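Abbfa_003403 (Acinetobacter baumannii, PDB 4ZXH) probably builds a peptide product as a four-domain nonribosomal peptide synthetase, with condensation, adenylation, phosphopantetheine carrier and thioesterase domains. Local coordinates at residues E1121-K1124 against P1130-L1133; T541-A546 against L599-A604; F263-H268 against Q311-F316; G881-V886 against K926-H931; I700-Y705 against W721-D726. All coordinates share one frame; numbering follows the deposited sequence.

Contact 1: residues E1121-K1124 against P1130-L1133; sequences EMQK and PYFL
M1122 points from helix 1121-1124 at the strand that follows, and its end methyl makes the tightly packed part of this contact. CE lies 3.7 Å from L1133 CD2 and 4.0 Å from Y1131 CD1. The chain leaves the helix extended (chi2 166°) and then bends at the sulfur (chi3 60°), which turns CE in between the two partners. M1122 meets L1133 at about a right angle and Y1131 on a slant. W1068 and F1070 of strand 1067-1070 also touch M1122, so this half is buried.

The helix belongs to the crossover that joins strand 1093-1096 to the parallel strand 1131-1136 in the thioesterase domain. Such crossovers build the central sheet of the alpha/beta-hydrolase fold, and L1133 lies near a probable nucleophile elbow at the end of its strand.

The side nearer solvent is formed by Q1123, which is partly exposed and meets the polar end of the tyrosine. Its amide plane stands 60° from the ring plane. Its CG is 3.6 Å from Y1131 OH, and NE2 is 3.7 Å from the same oxygen. The hydroxyl is instead hydrogen-bonded to Q1126 O, in the short turn between helix and strand.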
# COMPACT_ATOMS: atom_id res chain seq x y z
N GLU A 1121 -8.45 36.46 -29.47
CA GLU A 1121 -8.65 35.57 -28.32
C GLU A 1121 -9.48 36.24 -27.21
O GLU A 1121 -10.32 35.59 -26.59
CB GLU A 1121 -7.31 35.09 -27.74
CG GLU A 1121 -6.75 33.82 -28.41
CD GLU A 1121 -7.60 32.57 -28.16
OE1 GLU A 1121 -7.95 32.30 -26.99
OE2 GLU A 1121 -7.92 31.85 -29.13
N MET A 1122 -9.25 37.53 -26.98
CA MET A 1122 -9.97 38.27 -25.96
C MET A 1122 -11.45 38.41 -26.33
O MET A 1122 -12.34 38.23 -25.50
CB MET A 1122 -9.36 39.66 -25.77
CG MET A 1122 -7.94 39.69 -25.22
SD MET A 1122 -7.22 41.35 -25.43
CE MET A 1122 -8.35 42.35 -24.47
N GLN A 1123 -11.72 38.70 -27.59
CA GLN A 1123 -13.09 38.96 -28.01
C GLN A 1123 -13.99 37.70 -28.05
O GLN A 1123 -15.20 37.82 -28.16
CB GLN A 1123 -13.09 39.68 -29.35
CG GLN A 1123 -12.85 41.18 -29.15
CD GLN A 1123 -12.90 42.01 -30.43
OE1 GLN A 1123 -12.46 41.57 -31.51
NE2 GLN A 1123 -13.43 43.22 -30.31
N LYS A 1124 -13.39 36.51 -27.91
CA LYS A 1124 -14.16 35.28 -27.70
C LYS A 1124 -14.79 35.22 -26.30
O LYS A 1124 -15.86 34.64 -26.12
CB LYS A 1124 -13.27 34.04 -27.89
CG LYS A 1124 -12.88 33.75 -29.31
CD LYS A 1124 -11.89 32.61 -29.41
CE LYS A 1124 -12.51 31.28 -29.02
NZ LYS A 1124 -11.57 30.16 -29.31
N PRO A 1130 -16.01 48.38 -22.39
CA PRO A 1130 -14.61 48.83 -22.31
C PRO A 1130 -13.65 47.74 -21.87
O PRO A 1130 -14.07 46.82 -21.15
CB PRO A 1130 -14.66 49.95 -21.25
CG PRO A 1130 -16.10 50.23 -21.02
CD PRO A 1130 -16.83 48.97 -21.32
N TYR A 1131 -12.39 47.85 -22.29
CA TYR A 1131 -11.38 46.87 -21.92
C TYR A 1131 -10.44 47.40 -20.86
O TYR A 1131 -10.27 48.62 -20.72
CB TYR A 1131 -10.59 46.44 -23.15
CG TYR A 1131 -11.45 45.63 -24.07
CD1 TYR A 1131 -11.74 44.30 -23.79
CD2 TYR A 1131 -12.01 46.21 -25.20
CE1 TYR A 1131 -12.56 43.56 -24.62
CE2 TYR A 1131 -12.81 45.48 -26.03
CZ TYR A 1131 -13.09 44.16 -25.75
OH TYR A 1131 -13.89 43.43 -26.60
N PHE A 1132 -9.86 46.47 -20.09
CA PHE A 1132 -8.97 46.81 -19.00
C PHE A 1132 -7.74 45.92 -19.14
O PHE A 1132 -7.83 44.70 -19.08
CB PHE A 1132 -9.68 46.63 -17.65
CG PHE A 1132 -8.89 47.11 -16.47
CD1 PHE A 1132 -8.00 48.17 -16.59
CD2 PHE A 1132 -9.02 46.49 -15.23
CE1 PHE A 1132 -7.25 48.61 -15.49
CE2 PHE A 1132 -8.29 46.92 -14.14
CZ PHE A 1132 -7.40 47.98 -14.26
N LEU A 1133 -6.58 46.54 -19.35
CA LEU A 1133 -5.39 45.84 -19.81
C LEU A 1133 -4.20 46.15 -18.95
O LEU A 1133 -4.14 47.19 -18.29
CB LEU A 1133 -5.04 46.24 -21.25
CG LEU A 1133 -6.14 46.42 -22.26
CD1 LEU A 1133 -5.59 47.23 -23.36
CD2 LEU A 1133 -6.55 45.06 -22.78

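Contact 2: residues T541-A546 against L599-A604; sequences TALLPA and LDINQA
L543 meets I601 and N602, in the turn after strand 598-600. Followed from L599, the second segment begins in strand 599-600. The backbone of L599 is hydrogen-bonded there to I582 and T584 of the neighbouring strand. D600 comes next and does not touch the first segment, but it shapes the turn. Its OD1 accepts from N602 N at 3.0 Å, which makes an Asx turn. The donor comes from above the carboxylate, 60° out of its plane. The other oxygen, OD2, is hydrogen-bonded to T586 OG1.

The strand is an outermost member of the four-stranded parallel sheet 557-560, 533-537, 581-584 and 598-600 in the adenylation domain. Helix 543-553 links two other strands of that sheet, 533-537 and 557-560.

I601 gives the apolar half of the contact. Its CG2 lies 4.1 Å from L543 CD1, and the two side chains pass each other in opposite directions. I519 of helix 509-525 also packs on I601. N602 follows, crossing L543 at about a right angle. Its OD1 is 3.8 Å from the same L543 CD1, a plain van der Waals approach, while ND2 is hydrogen-bonded to T586 OG1. Q603 N then donates to D600 O at 3.0 Å and continues the turn. Within 541-546, T541 OG1 accepts from L543 N at 3.2 Å, a capping bond ahead of the helix.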
# COMPACT_ATOMS: atom_id res chain seq x y z
N THR A 541 40.76 -24.65 9.75
CA THR A 541 41.62 -25.66 9.14
C THR A 541 40.91 -26.98 9.19
O THR A 541 39.75 -27.05 9.59
CB THR A 541 42.96 -25.79 9.87
OG1 THR A 541 42.72 -26.15 11.24
CG2 THR A 541 43.72 -24.49 9.81
N ALA A 542 41.62 -28.04 8.81
CA ALA A 542 41.09 -29.39 8.91
C ALA A 542 41.16 -29.89 10.35
O ALA A 542 40.50 -30.86 10.71
CB ALA A 542 41.84 -30.33 7.98
N LEU A 543 41.95 -29.22 11.18
CA LEU A 543 41.99 -29.55 12.59
C LEU A 543 40.67 -29.24 13.30
O LEU A 543 40.41 -29.81 14.36
CB LEU A 543 43.13 -28.78 13.28
CG LEU A 543 44.57 -29.26 13.04
CD1 LEU A 543 45.60 -28.23 13.49
CD2 LEU A 543 44.81 -30.60 13.72
N LEU A 544 39.85 -28.36 12.73
CA LEU A 544 38.65 -27.86 13.41
C LEU A 544 37.63 -28.98 13.69
O LEU A 544 37.25 -29.18 14.85
CB LEU A 544 38.00 -26.71 12.63
CG LEU A 544 36.66 -26.12 13.10
CD1 LEU A 544 36.69 -25.76 14.57
CD2 LEU A 544 36.33 -24.88 12.26
N PRO A 545 37.20 -29.73 12.65
CA PRO A 545 36.31 -30.84 13.01
C PRO A 545 36.96 -31.80 13.99
O PRO A 545 36.28 -32.30 14.89
CB PRO A 545 36.06 -31.54 11.67
CG PRO A 545 36.21 -30.44 10.65
CD PRO A 545 37.33 -29.58 11.19
N ALA A 546 38.26 -32.03 13.84
CA ALA A 546 38.97 -32.93 14.75
C ALA A 546 39.02 -32.39 16.19
O ALA A 546 38.92 -33.16 17.15
CB ALA A 546 40.37 -33.18 14.23
N LEU A 599 46.40 -24.05 25.64
CA LEU A 599 47.04 -25.22 25.07
C LEU A 599 47.16 -25.13 23.56
O LEU A 599 46.19 -24.84 22.86
CB LEU A 599 46.27 -26.48 25.42
CG LEU A 599 46.46 -27.06 26.81
CD1 LEU A 599 45.50 -28.21 26.95
CD2 LEU A 599 47.88 -27.51 26.97
N ASP A 600 48.36 -25.40 23.05
CA ASP A 600 48.59 -25.38 21.62
C ASP A 600 48.25 -26.73 21.01
O ASP A 600 48.91 -27.74 21.29
CB ASP A 600 50.05 -25.01 21.33
CG ASP A 600 50.36 -24.94 19.85
OD1 ASP A 600 49.43 -25.11 19.03
OD2 ASP A 600 51.55 -24.73 19.50
N ILE A 601 47.23 -26.75 20.17
CA ILE A 601 46.75 -27.98 19.53
C ILE A 601 47.79 -28.63 18.60
O ILE A 601 47.72 -29.83 18.32
CB ILE A 601 45.45 -27.73 18.73
CG1 ILE A 601 44.71 -29.03 18.47
CG2 ILE A 601 45.76 -27.05 17.43
CD1 ILE A 601 43.42 -28.82 17.71
N ASN A 602 48.75 -27.85 18.13
CA ASN A 602 49.79 -28.41 17.28
C ASN A 602 50.75 -29.29 18.08
O ASN A 602 51.46 -30.11 17.50
CB ASN A 602 50.57 -27.29 16.58
CG ASN A 602 49.71 -26.49 15.61
OD1 ASN A 602 48.92 -27.05 14.84
ND2 ASN A 602 49.84 -25.16 15.66
N GLN A 603 50.77 -29.11 19.40
CA GLN A 603 51.66 -29.85 20.29
C GLN A 603 51.07 -31.19 20.64
O GLN A 603 51.74 -32.05 21.18
CB GLN A 603 51.93 -29.07 21.57
CG GLN A 603 52.83 -27.88 21.37
CD GLN A 603 53.95 -28.20 20.40
OE1 GLN A 603 53.90 -27.78 19.24
NE2 GLN A 603 54.94 -28.96 20.86
N ALA A 604 49.78 -31.34 20.34
CA ALA A 604 49.11 -32.61 20.55
C ALA A 604 49.75 -33.66 19.68
O ALA A 604 49.91 -33.46 18.47
CB ALA A 604 47.62 -32.49 20.25

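Contact 3: residues F263-H268 against Q311-F316; sequences FYVLLH and QTLRQF
F316 reaches from helix 313-316 to Y264 and V265 of helix 263-268. Its CB starts the chain toward these partners, and CG stands opposite the backbone N (chi1 174°), which carries the ring toward helix 263-268. One flank of the ring does most of the touching. CD2 is 4.1 Å from V265 CG2, and CE2 is 3.9 Å from the same methyl, which approaches the ring obliquely. At the tip, CZ meets Y264 CB at 3.9 Å. That carbon lies in the plane of the phenylalanine ring, at its edge. The tyrosine ring leads away, and its OH is hydrogen-bonded to I303 O. L313 adds a looser touch, with CD2 4.4 Å from V265 CG2.

Helix 313-329 begins with a capping box. Q315 N donates to T312 OG1 at 3.0 Å, and T312 N donates to Q315 OE1 at 3.1 Å.

The contact lies in the condensation domain, where helices 255-271 and 313-329 pack together. Helix 428-447 joins them through V441 on V265 and M445 on L313. Strand 302-306 places M305 against both Y264 and F316.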
# COMPACT_ATOMS: atom_id res chain seq x y z
N PHE A 263 -19.73 -9.77 16.27
CA PHE A 263 -18.80 -9.50 15.18
C PHE A 263 -17.56 -8.76 15.66
O PHE A 263 -16.44 -9.14 15.31
CB PHE A 263 -19.50 -8.72 14.07
CG PHE A 263 -18.84 -8.87 12.72
CD1 PHE A 263 -18.04 -9.96 12.45
CD2 PHE A 263 -19.06 -7.93 11.72
CE1 PHE A 263 -17.44 -10.12 11.23
CE2 PHE A 263 -18.46 -8.09 10.48
CZ PHE A 263 -17.64 -9.18 10.23
N TYR A 264 -17.74 -7.70 16.45
CA TYR A 264 -16.60 -7.01 17.08
C TYR A 264 -15.73 -7.98 17.88
O TYR A 264 -14.51 -8.01 17.73
CB TYR A 264 -17.08 -5.90 18.01
CG TYR A 264 -17.55 -4.63 17.36
CD1 TYR A 264 -16.65 -3.78 16.73
CD2 TYR A 264 -18.88 -4.25 17.41
CE1 TYR A 264 -17.07 -2.61 16.15
CE2 TYR A 264 -19.31 -3.09 16.83
CZ TYR A 264 -18.41 -2.27 16.20
OH TYR A 264 -18.85 -1.11 15.63
N VAL A 265 -16.37 -8.78 18.74
CA VAL A 265 -15.64 -9.75 19.55
C VAL A 265 -14.79 -10.63 18.64
O VAL A 265 -13.61 -10.83 18.91
CB VAL A 265 -16.58 -10.61 20.41
CG1 VAL A 265 -15.86 -11.84 20.93
CG2 VAL A 265 -17.11 -9.80 21.57
N LEU A 266 -15.38 -11.11 17.56
CA LEU A 266 -14.64 -11.87 16.56
C LEU A 266 -13.41 -11.13 16.01
O LEU A 266 -12.32 -11.68 16.01
CB LEU A 266 -15.55 -12.25 15.39
CG LEU A 266 -14.73 -13.01 14.34
CD1 LEU A 266 -14.17 -14.27 14.95
CD2 LEU A 266 -15.53 -13.32 13.09
N LEU A 267 -13.58 -9.90 15.53
CA LEU A 267 -12.46 -9.16 14.92
C LEU A 267 -11.40 -8.80 15.96
O LEU A 267 -10.22 -8.67 15.64
CB LEU A 267 -12.97 -7.90 14.22
CG LEU A 267 -14.13 -8.16 13.25
CD1 LEU A 267 -14.81 -6.85 12.85
CD2 LEU A 267 -13.67 -8.93 12.00
N HIS A 268 -11.83 -8.63 17.21
CA HIS A 268 -10.93 -8.43 18.34
C HIS A 268 -10.01 -9.61 18.55
O HIS A 268 -8.80 -9.45 18.73
CB HIS A 268 -11.73 -8.18 19.62
CG HIS A 268 -10.89 -8.08 20.85
ND1 HIS A 268 -10.01 -7.04 21.06
CD2 HIS A 268 -10.80 -8.87 21.94
CE1 HIS A 268 -9.41 -7.20 22.23
NE2 HIS A 268 -9.87 -8.31 22.78
N GLN A 311 -14.56 -6.15 30.11
CA GLN A 311 -16.03 -6.19 30.10
C GLN A 311 -16.57 -7.61 29.94
O GLN A 311 -15.98 -8.43 29.25
CB GLN A 311 -16.57 -5.31 28.96
CG GLN A 311 -16.27 -3.82 29.06
CD GLN A 311 -17.00 -3.15 30.21
OE1 GLN A 311 -18.18 -3.39 30.44
NE2 GLN A 311 -16.28 -2.30 30.96
N THR A 312 -17.70 -7.90 30.57
CA THR A 312 -18.39 -9.16 30.29
C THR A 312 -19.10 -9.02 28.95
O THR A 312 -19.25 -7.91 28.44
CB THR A 312 -19.40 -9.52 31.39
OG1 THR A 312 -20.54 -8.66 31.29
CG2 THR A 312 -18.77 -9.38 32.76
N LEU A 313 -19.53 -10.13 28.36
CA LEU A 313 -20.26 -10.04 27.09
C LEU A 313 -21.58 -9.31 27.28
O LEU A 313 -22.05 -8.64 26.37
CB LEU A 313 -20.54 -11.42 26.50
CG LEU A 313 -19.37 -12.35 26.26
CD1 LEU A 313 -19.88 -13.65 25.66
CD2 LEU A 313 -18.34 -11.68 25.37
N ARG A 314 -22.20 -9.48 28.45
CA ARG A 314 -23.43 -8.75 28.74
C ARG A 314 -23.13 -7.27 28.70
O ARG A 314 -23.71 -6.52 27.91
CB ARG A 314 -24.01 -9.14 30.11
CG ARG A 314 -25.20 -8.29 30.54
CD ARG A 314 -25.72 -8.68 31.91
NE ARG A 314 -26.04 -10.11 32.00
CZ ARG A 314 -27.25 -10.63 31.86
NH1 ARG A 314 -28.30 -9.85 31.60
NH2 ARG A 314 -27.42 -11.94 31.96
N GLN A 315 -22.20 -6.86 29.55
CA GLN A 315 -21.82 -5.47 29.64
C GLN A 315 -21.45 -4.89 28.28
O GLN A 315 -21.98 -3.86 27.87
CB GLN A 315 -20.66 -5.31 30.63
CG GLN A 315 -21.04 -5.65 32.06
CD GLN A 315 -19.87 -5.56 33.01
OE1 GLN A 315 -18.72 -5.81 32.62
NE2 GLN A 315 -20.14 -5.20 34.26
N PHE A 316 -20.56 -5.58 27.57
CA PHE A 316 -20.11 -5.11 26.26
C PHE A 316 -21.22 -5.07 25.20
O PHE A 316 -21.28 -4.14 24.40
CB PHE A 316 -18.96 -5.99 25.77
CG PHE A 316 -18.54 -5.68 24.37
CD1 PHE A 316 -17.77 -4.56 24.10
CD2 PHE A 316 -18.91 -6.51 23.32
CE1 PHE A 316 -17.39 -4.26 22.82
CE2 PHE A 316 -18.52 -6.21 22.02
CZ PHE A 316 -17.76 -5.08 21.77

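Contact 4: residues G881-V886 against K926-H931; sequences GEIENV and KNLQIH
V886 and L928 mark the nearest backbone approach of two helices, 7.1 Å between CA atoms, with the segment axes 10.9 Å apart and their directions 121° from each other. The contact is apolar and centres on one methyl group. V886 CG1 lies 3.5 Å from L928 CD2 and 3.7 Å from H931 CB. The methyl sits opposite the backbone N (chi1 171°) and faces both partners. V886 and L928 pass in opposite directions, whereas V886 and H931 meet on a slant.

The imidazole of H931 is not the main touching group. V886 CG1 approaches that ring obliquely, and the nearer atom is CB. N927 CG, one helical turn back, lies in the plane of the ring at its edge. Deeper in, I883 CG2 adds a loose approach of 4.5 Å to L928 CD1. I883 and L928 are buried, while H931 is exposed, so the packing runs from an interior pair to an exposed histidine.

On the far side of helix 921-931, K926 NZ makes a salt bridge to E1042 of helix 1037-1046, in the carrier-domain region. In chain order the two packed helices enclose strands 893-903 and 907-916. They belong to the small C-terminal part of the adenylation domain, which in the ANL family typically changes orientation between the adenylation and thiolation steps.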
# COMPACT_ATOMS: atom_id res chain seq x y z
N GLY A 881 8.25 -6.71 5.34
CA GLY A 881 8.81 -7.45 4.21
C GLY A 881 8.09 -7.25 2.89
O GLY A 881 8.70 -7.41 1.83
N GLU A 882 6.81 -6.89 2.92
CA GLU A 882 6.12 -6.63 1.66
C GLU A 882 6.68 -5.36 1.05
O GLU A 882 6.89 -5.29 -0.18
CB GLU A 882 4.63 -6.52 1.87
CG GLU A 882 4.01 -7.80 2.40
CD GLU A 882 2.53 -7.66 2.64
OE1 GLU A 882 1.98 -6.58 2.35
OE2 GLU A 882 1.91 -8.63 3.13
N ILE A 883 6.95 -4.37 1.89
CA ILE A 883 7.63 -3.17 1.40
C ILE A 883 9.01 -3.52 0.85
O ILE A 883 9.42 -3.03 -0.20
CB ILE A 883 7.76 -2.11 2.50
CG1 ILE A 883 6.44 -1.96 3.25
CG2 ILE A 883 8.22 -0.77 1.91
CD1 ILE A 883 6.50 -0.94 4.39
N GLU A 884 9.74 -4.39 1.56
CA GLU A 884 11.09 -4.78 1.13
C GLU A 884 11.08 -5.48 -0.23
O GLU A 884 11.95 -5.22 -1.06
CB GLU A 884 11.76 -5.66 2.19
CG GLU A 884 12.06 -4.90 3.48
CD GLU A 884 12.45 -5.78 4.65
OE1 GLU A 884 12.43 -7.03 4.53
OE2 GLU A 884 12.76 -5.20 5.72
N ASN A 885 10.08 -6.33 -0.46
CA ASN A 885 9.94 -7.01 -1.74
C ASN A 885 9.67 -6.06 -2.90
O ASN A 885 10.24 -6.24 -3.99
CB ASN A 885 8.83 -8.06 -1.66
CG ASN A 885 9.28 -9.35 -0.96
OD1 ASN A 885 10.46 -9.73 -1.04
ND2 ASN A 885 8.36 -10.01 -0.28
N VAL A 886 8.83 -5.04 -2.68
CA VAL A 886 8.54 -4.10 -3.76
C VAL A 886 9.81 -3.30 -4.11
O VAL A 886 10.12 -3.10 -5.28
CB VAL A 886 7.37 -3.14 -3.41
CG1 VAL A 886 7.27 -2.07 -4.46
CG2 VAL A 886 6.06 -3.89 -3.35
N LYS A 926 8.38 7.74 -5.82
CA LYS A 926 7.40 7.69 -6.91
C LYS A 926 6.98 6.26 -7.21
O LYS A 926 5.78 5.97 -7.35
CB LYS A 926 7.95 8.31 -8.19
CG LYS A 926 8.37 9.76 -8.08
CD LYS A 926 7.21 10.70 -7.86
CE LYS A 926 7.64 12.12 -8.14
NZ LYS A 926 8.07 12.26 -9.56
N ASN A 927 7.96 5.38 -7.30
CA ASN A 927 7.69 3.98 -7.64
C ASN A 927 6.85 3.26 -6.59
O ASN A 927 5.84 2.63 -6.92
CB ASN A 927 9.01 3.23 -7.84
CG ASN A 927 8.82 1.86 -8.46
OD1 ASN A 927 8.46 0.89 -7.77
ND2 ASN A 927 9.07 1.75 -9.76
N LEU A 928 7.26 3.35 -5.33
CA LEU A 928 6.52 2.68 -4.27
C LEU A 928 5.09 3.23 -4.16
O LEU A 928 4.15 2.49 -3.88
CB LEU A 928 7.23 2.80 -2.93
CG LEU A 928 8.66 2.26 -2.80
CD1 LEU A 928 9.00 2.19 -1.34
CD2 LEU A 928 8.83 0.92 -3.44
N GLN A 929 4.92 4.53 -4.40
CA GLN A 929 3.59 5.12 -4.32
C GLN A 929 2.59 4.46 -5.28
O GLN A 929 1.40 4.39 -4.98
CB GLN A 929 3.67 6.61 -4.59
CG GLN A 929 3.60 7.47 -3.34
CD GLN A 929 4.09 8.88 -3.60
OE1 GLN A 929 4.86 9.12 -4.53
NE2 GLN A 929 3.64 9.83 -2.79
N ILE A 930 3.07 3.95 -6.41
CA ILE A 930 2.17 3.36 -7.38
C ILE A 930 2.06 1.85 -7.11
O ILE A 930 1.12 1.19 -7.61
CB ILE A 930 2.63 3.65 -8.87
CG1 ILE A 930 3.75 2.73 -9.34
CG2 ILE A 930 3.07 5.12 -9.03
CD1 ILE A 930 3.26 1.72 -10.33
N HIS A 931 2.95 1.30 -6.29
CA HIS A 931 2.98 -0.16 -6.04
C HIS A 931 2.55 -0.61 -4.63
O HIS A 931 2.30 -1.80 -4.39
CB HIS A 931 4.37 -0.72 -6.34
CG HIS A 931 4.70 -0.74 -7.79
ND1 HIS A 931 4.00 -1.50 -8.71
CD2 HIS A 931 5.65 -0.08 -8.50
CE1 HIS A 931 4.51 -1.31 -9.91
NE2 HIS A 931 5.51 -0.46 -9.82

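Contact 5: residues I700-Y705 against W721-D726; sequences IQLVDY and WKMLLD
Two successive beta-alpha-beta crossovers of the adenylation domain meet where L702 touches L724 and M723. Helix 699-709 leads into strand 713-716, and helix 718-725 leads out of it. The two short axes are almost perpendicular, at 84°, and come within 9.6 Å.

L724 CD1 is the central atom. It lies 3.7 Å from L702 CD2 and 3.8 Å from L702 CG. V703 CG2 touches the same methyl at 4.1 Å and on a slant. L702 sends its CG opposite the backbone N (chi1 -176°), which directs the branch at the other helix. M723 comes in beside L724. Its chain is extended as far as the sulfur and then bends (chi3 75°), bringing CE to 4.1 Å from L702 CD2. Both M723 and L724 cross L702 at about a right angle.

W729, in a loop, packs on both V703 and L724. L664 of strand 662-665 lies against L702 and ties helix 699-709 to the large sheet, while W721 of helix 718-725 packs on A737 and C739 of strand 735-740.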
# COMPACT_ATOMS: atom_id res chain seq x y z
N ILE A 700 33.41 -13.87 -5.61
CA ILE A 700 34.14 -14.42 -6.75
C ILE A 700 35.06 -15.54 -6.30
O ILE A 700 35.24 -16.55 -6.99
CB ILE A 700 34.95 -13.33 -7.47
CG1 ILE A 700 34.01 -12.23 -7.97
CG2 ILE A 700 35.76 -13.93 -8.62
CD1 ILE A 700 34.70 -11.05 -8.62
N GLN A 701 35.64 -15.38 -5.12
CA GLN A 701 36.52 -16.40 -4.60
C GLN A 701 35.72 -17.66 -4.20
O GLN A 701 36.23 -18.78 -4.28
CB GLN A 701 37.31 -15.86 -3.42
CG GLN A 701 38.72 -16.41 -3.33
CD GLN A 701 39.59 -15.57 -2.44
OE1 GLN A 701 39.33 -14.37 -2.26
NE2 GLN A 701 40.61 -16.18 -1.84
N LEU A 702 34.46 -17.47 -3.79
CA LEU A 702 33.59 -18.59 -3.42
C LEU A 702 33.00 -19.27 -4.65
O LEU A 702 32.80 -20.48 -4.66
CB LEU A 702 32.47 -18.14 -2.48
CG LEU A 702 31.54 -19.24 -1.94
CD1 LEU A 702 32.33 -20.34 -1.23
CD2 LEU A 702 30.51 -18.67 -1.01
N VAL A 703 32.71 -18.49 -5.70
CA VAL A 703 32.30 -19.08 -6.97
C VAL A 703 33.39 -20.02 -7.50
O VAL A 703 33.09 -21.09 -8.02
CB VAL A 703 31.98 -18.02 -8.03
CG1 VAL A 703 31.74 -18.67 -9.38
CG2 VAL A 703 30.77 -17.20 -7.63
N ASP A 704 34.64 -19.62 -7.34
CA ASP A 704 35.75 -20.41 -7.86
C ASP A 704 36.00 -21.66 -7.04
O ASP A 704 36.29 -22.73 -7.59
CB ASP A 704 37.04 -19.57 -7.93
CG ASP A 704 37.02 -18.55 -9.06
OD1 ASP A 704 36.14 -18.63 -9.95
OD2 ASP A 704 37.91 -17.67 -9.06
N TYR A 705 35.89 -21.54 -5.72
CA TYR A 705 36.10 -22.68 -4.84
C TYR A 705 35.00 -23.71 -5.09
O TYR A 705 35.24 -24.92 -4.97
CB TYR A 705 36.13 -22.26 -3.37
CG TYR A 705 36.77 -23.29 -2.44
CD1 TYR A 705 38.06 -23.11 -1.95
CD2 TYR A 705 36.08 -24.44 -2.05
CE1 TYR A 705 38.65 -24.04 -1.10
CE2 TYR A 705 36.66 -25.38 -1.22
CZ TYR A 705 37.94 -25.18 -0.74
OH TYR A 705 38.53 -26.11 0.10
N TRP A 721 24.08 -16.20 0.48
CA TRP A 721 23.41 -16.55 -0.78
C TRP A 721 23.28 -15.33 -1.68
O TRP A 721 23.52 -15.43 -2.88
CB TRP A 721 22.03 -17.17 -0.54
CG TRP A 721 22.08 -18.55 0.05
CD1 TRP A 721 21.64 -18.92 1.29
CD2 TRP A 721 22.59 -19.74 -0.57
NE1 TRP A 721 21.85 -20.27 1.49
CE2 TRP A 721 22.43 -20.80 0.36
CE3 TRP A 721 23.17 -20.02 -1.81
CZ2 TRP A 721 22.83 -22.11 0.09
CZ3 TRP A 721 23.56 -21.31 -2.08
CH2 TRP A 721 23.39 -22.34 -1.14
N LYS A 722 22.91 -14.19 -1.09
CA LYS A 722 22.87 -12.92 -1.83
C LYS A 722 24.25 -12.64 -2.42
O LYS A 722 24.35 -12.29 -3.59
CB LYS A 722 22.42 -11.75 -0.94
CG LYS A 722 20.93 -11.75 -0.58
CD LYS A 722 20.63 -10.83 0.60
CE LYS A 722 19.19 -11.03 1.13
NZ LYS A 722 18.97 -10.33 2.44
N MET A 723 25.29 -12.79 -1.60
CA MET A 723 26.67 -12.50 -2.05
C MET A 723 27.04 -13.32 -3.29
O MET A 723 27.61 -12.80 -4.26
CB MET A 723 27.67 -12.77 -0.92
CG MET A 723 29.11 -12.43 -1.28
SD MET A 723 30.32 -12.86 -0.01
CE MET A 723 30.40 -14.64 -0.19
N LEU A 724 26.67 -14.60 -3.25
CA LEU A 724 26.90 -15.53 -4.35
C LEU A 724 26.16 -15.14 -5.63
O LEU A 724 26.76 -15.09 -6.70
CB LEU A 724 26.47 -16.92 -3.90
CG LEU A 724 27.22 -18.16 -4.38
CD1 LEU A 724 28.72 -18.00 -4.21
CD2 LEU A 724 26.72 -19.32 -3.56
N LEU A 725 24.87 -14.85 -5.53
CA LEU A 725 24.09 -14.50 -6.71
C LEU A 725 24.53 -13.18 -7.31
O LEU A 725 24.45 -12.98 -8.51
CB LEU A 725 22.59 -14.45 -6.39
CG LEU A 725 22.03 -15.76 -5.83
CD1 LEU A 725 20.58 -15.62 -5.45
CD2 LEU A 725 22.24 -16.93 -6.79
N ASP A 726 25.00 -12.28 -6.45
CA ASP A 726 25.44 -10.97 -6.92
C ASP A 726 26.87 -11.03 -7.47
O ASP A 726 27.43 -10.01 -7.86
CB ASP A 726 25.36 -9.94 -5.79

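In the fold
From the N terminus the five contacts come in series; none nests in another and none crosses another. Contact 3 comes first and closes a loop of 42 residues, tying two helices of the condensation domain. Contact 2 closes 52 residues in the small parallel sheet region of the adenylation domain. Contact 5 closes 15 residues around one strand of the larger sheet; its nearest atoms are about 9 Å from those of contact 2. Contact 4 closes 39 residues in the adenylation C-terminal domain, with nearest atoms about 8 Å from contact 5. Contact 1 closes just five residues in the thioesterase domain, its centre about 98 Å from that of contact 2.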